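Local coordinates for matrix protein VP40 (Lake Victoria marburgvirus, PDB 5B0V) that forms the viral matrix and drives particle assembly and budding, existing as a dimer until it reorganises into multimers at the plasma membrane, at residues S121-Q126 / N138-G143. Sequence-based numbering, arbitrary orientation.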
ATOM      1  N   SER A 121      -8.418  -3.369  -6.589  1.00 34.34           N
ATOM      2  CA  SER A 121      -8.359  -3.980  -7.902  1.00 35.58           C
ATOM      3  C   SER A 121      -8.959  -3.014  -8.907  1.00 36.27           C
ATOM      4  O   SER A 121     -10.111  -2.583  -8.741  1.00 38.00           O
ATOM      5  CB  SER A 121      -9.166  -5.270  -7.926  1.00 37.36           C
ATOM      6  OG  SER A 121      -8.357  -6.379  -7.562  1.00 39.74           O
ATOM      7  N   TYR A 122      -8.216  -2.705  -9.969  1.00 35.85           N
ATOM      8  CA  TYR A 122      -8.674  -1.767 -10.975  1.00 35.33           C
ATOM      9  C   TYR A 122      -8.984  -2.343 -12.366  1.00 36.94           C
ATOM     10  O   TYR A 122      -8.398  -3.321 -12.807  1.00 37.50           O
ATOM     11  CB  TYR A 122      -7.665  -0.634 -11.091  1.00 33.65           C
ATOM     12  CG  TYR A 122      -7.404   0.051  -9.781  1.00 32.33           C
ATOM     13  CD1 TYR A 122      -6.511  -0.484  -8.870  1.00 32.11           C
ATOM     14  CD2 TYR A 122      -8.067   1.225  -9.438  1.00 31.42           C
ATOM     15  CE1 TYR A 122      -6.259   0.135  -7.659  1.00 31.15           C
ATOM     16  CE2 TYR A 122      -7.817   1.849  -8.226  1.00 30.70           C
ATOM     17  CZ  TYR A 122      -6.915   1.292  -7.335  1.00 30.30           C
ATOM     18  OH  TYR A 122      -6.653   1.893  -6.128  1.00 29.46           O
ATOM     19  N   THR A 123      -9.923  -1.677 -13.037  1.00 38.52           N
ATOM     20  CA  THR A 123     -10.400  -2.011 -14.365  1.00 40.26           C
ATOM     21  C   THR A 123     -10.458  -0.753 -15.193  1.00 40.29           C
ATOM     22  O   THR A 123     -10.581   0.335 -14.659  1.00 40.65           O
ATOM     23  CB  THR A 123     -11.809  -2.615 -14.211  1.00 41.82           C
ATOM     24  OG1 THR A 123     -11.638  -3.981 -13.867  1.00 43.48           O
ATOM     25  CG2 THR A 123     -12.661  -2.576 -15.446  1.00 43.75           C
ATOM     26  N   ILE A 124     -10.359  -0.906 -16.505  1.00 41.42           N
ATOM     27  CA  ILE A 124     -10.539   0.225 -17.418  1.00 41.24           C
ATOM     28  C   ILE A 124     -11.756  -0.018 -18.314  1.00 41.85           C
ATOM     29  O   ILE A 124     -11.958  -1.129 -18.796  1.00 43.71           O
ATOM     30  CB  ILE A 124      -9.256   0.489 -18.238  1.00 40.65           C
ATOM     31  CG1 ILE A 124      -9.196   1.940 -18.664  1.00 40.68           C
ATOM     32  CG2 ILE A 124      -9.171  -0.405 -19.452  1.00 41.93           C
ATOM     33  CD1 ILE A 124      -7.857   2.322 -19.262  1.00 40.85           C
ATOM     34  N   THR A 125     -12.571   1.008 -18.501  1.00 40.81           N
ATOM     35  CA  THR A 125     -13.733   0.941 -19.375  1.00 42.15           C
ATOM     36  C   THR A 125     -13.770   2.202 -20.214  1.00 42.37           C
ATOM     37  O   THR A 125     -12.986   3.119 -20.004  1.00 41.14           O
ATOM     38  CB  THR A 125     -15.047   0.834 -18.582  1.00 42.51           C
ATOM     39  OG1 THR A 125     -15.035   1.790 -17.521  1.00 41.19           O
ATOM     40  CG2 THR A 125     -15.213  -0.556 -18.004  1.00 43.20           C
ATOM     41  N   GLN A 126     -14.680   2.237 -21.176  1.00 44.48           N
ATOM     42  CA  GLN A 126     -14.831   3.372 -22.062  1.00 44.44           C
ATOM     43  C   GLN A 126     -16.239   3.865 -21.990  1.00 45.07           C
ATOM     44  O   GLN A 126     -17.154   3.082 -21.793  1.00 46.13           O
ATOM     45  CB  GLN A 126     -14.577   2.937 -23.494  1.00 46.64           C
ATOM     46  CG  GLN A 126     -13.198   2.388 -23.777  1.00 46.55           C
ATOM     47  CD  GLN A 126     -13.165   1.657 -25.106  1.00 48.98           C
ATOM     48  OE1 GLN A 126     -13.011   0.434 -25.140  1.00 50.16           O
ATOM     49  NE2 GLN A 126     -13.327   2.402 -26.211  1.00 49.40           N
ATOM     50  N   ASN A 138     -11.700   2.050 -12.907  1.00 36.14           N
ATOM     51  CA  ASN A 138     -12.582   1.680 -11.821  1.00 36.88           C
ATOM     52  C   ASN A 138     -11.854   0.944 -10.721  1.00 36.34           C
ATOM     53  O   ASN A 138     -11.076   0.053 -10.990  1.00 36.03           O
ATOM     54  CB  ASN A 138     -13.662   0.755 -12.344  1.00 38.79           C
ATOM     55  CG  ASN A 138     -14.490   1.391 -13.433  1.00 39.90           C
ATOM     56  OD1 ASN A 138     -15.400   2.164 -13.153  1.00 39.39           O
ATOM     57  ND2 ASN A 138     -14.191   1.048 -14.685  1.00 41.16           N
ATOM     58  N   ARG A 139     -12.128   1.318  -9.480  1.00 36.28           N
ATOM     59  CA  ARG A 139     -11.599   0.604  -8.341  1.00 36.69           C
ATOM     60  C   ARG A 139     -12.744  -0.211  -7.781  1.00 38.90           C
ATOM     61  O   ARG A 139     -13.746   0.346  -7.354  1.00 38.85           O
ATOM     62  CB  ARG A 139     -11.063   1.556  -7.275  1.00 34.86           C
ATOM     63  CG  ARG A 139     -10.212   0.848  -6.253  1.00 34.40           C
ATOM     64  CD  ARG A 139      -9.902   1.647  -5.005  1.00 33.53           C
ATOM     65  NE  ARG A 139      -9.960   0.670  -3.927  1.00 34.29           N
ATOM     66  CZ  ARG A 139     -10.440   0.845  -2.721  1.00 34.91           C
ATOM     67  NH1 ARG A 139     -10.948   2.001  -2.350  1.00 35.11           N
ATOM     68  NH2 ARG A 139     -10.422  -0.173  -1.880  1.00 36.39           N
ATOM     69  N   LEU A 140     -12.577  -1.530  -7.761  1.00 41.32           N
ATOM     70  CA  LEU A 140     -13.690  -2.427  -7.445  1.00 44.50           C
ATOM     71  C   LEU A 140     -14.071  -2.386  -5.965  1.00 45.36           C
ATOM     72  O   LEU A 140     -13.251  -2.121  -5.082  1.00 44.36           O
ATOM     73  CB  LEU A 140     -13.392  -3.856  -7.927  1.00 45.85           C
ATOM     74  CG  LEU A 140     -13.143  -3.881  -9.454  1.00 46.53           C
ATOM     75  CD1 LEU A 140     -12.607  -5.221  -9.929  1.00 47.81           C
ATOM     76  CD2 LEU A 140     -14.384  -3.495 -10.249  1.00 47.17           C
ATOM     77  N   GLY A 141     -15.354  -2.580  -5.716  1.00 47.83           N
ATOM     78  CA  GLY A 141     -15.877  -2.592  -4.372  1.00 49.20           C
ATOM     79  C   GLY A 141     -16.286  -1.229  -3.866  1.00 48.87           C
ATOM     80  O   GLY A 141     -16.405  -0.255  -4.611  1.00 46.93           O
ATOM     81  N   THR A 142     -16.474  -1.192  -2.559  1.00 51.14           N
ATOM     82  CA  THR A 142     -17.019  -0.050  -1.867  1.00 51.79           C
ATOM     83  C   THR A 142     -16.017   1.111  -1.804  1.00 48.74           C
ATOM     84  O   THR A 142     -14.854   0.907  -1.524  1.00 47.00           O
ATOM     85  CB  THR A 142     -17.500  -0.491  -0.470  1.00 55.13           C
ATOM     86  OG1 THR A 142     -18.407   0.489   0.055  1.00 58.39           O
ATOM     87  CG2 THR A 142     -16.324  -0.714   0.499  1.00 54.82           C
ATOM     88  N   GLY A 143     -16.472   2.327  -2.081  1.00 49.12           N
ATOM     89  CA  GLY A 143     -15.616   3.513  -1.952  1.00 47.97           C
ATOM     90  C   GLY A 143     -15.478   3.923  -0.493  1.00 47.95           C
ATOM     91  O   GLY A 143     -15.827   3.148   0.403  1.00 49.00           O
TER
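The ring of Y122 overlaps the aliphatic stem of R139. CE2 of Y122 lies 3.3 Å from CG of R139, and CD of R139 runs on past the ring to the phenol oxygen. The contact is made by CB, CG and CD of the arginine, which approach the ring obliquely. With chi1 at -166° the R139 chain extends away from its own backbone N and lies alongside the ring. The phenol OH is hydrogen-bonded to the carbonyl O of L117, in the helix 110-119 just before this strand. M151 of the helix 150-154 touches both Y122 and R139, and L178 and L181 of the strand 176-187 also pack on the tyrosine.

The backbones are the paired ends of an antiparallel beta hairpin, strands 122-128 and 133-139, within a three-stranded sheet completed by 156-160. Y122 and R139 form a non-hydrogen-bonded pair, T123 and N138 the hydrogen-bonded pair next to it. T123 N donates to N138 O at 2.9 Å, and N138 N returns a bond to T123 O at 2.7 Å. Past the end of the strand, L140 N still reaches S121 O at 2.9 Å.

On the sheet face of T123 and N138, the asparagine amide reaches across to T125, two residues beyond its strand partner T123. Its ND2 donates to OG1 of T125 at 3.1 Å, and the hydroxyl lies almost in the amide plane (3° out). T125 OG1 sits between its own backbone N and carbonyl carbon (chi1 46°), turned toward that amide. The same hydroxyl is hydrogen-bonded to R136 O, so two bonds fix its rotation. The L140 side chain points toward S121, with CG 3.4 Å from S121 O and CD1 only loosely against S121 CB.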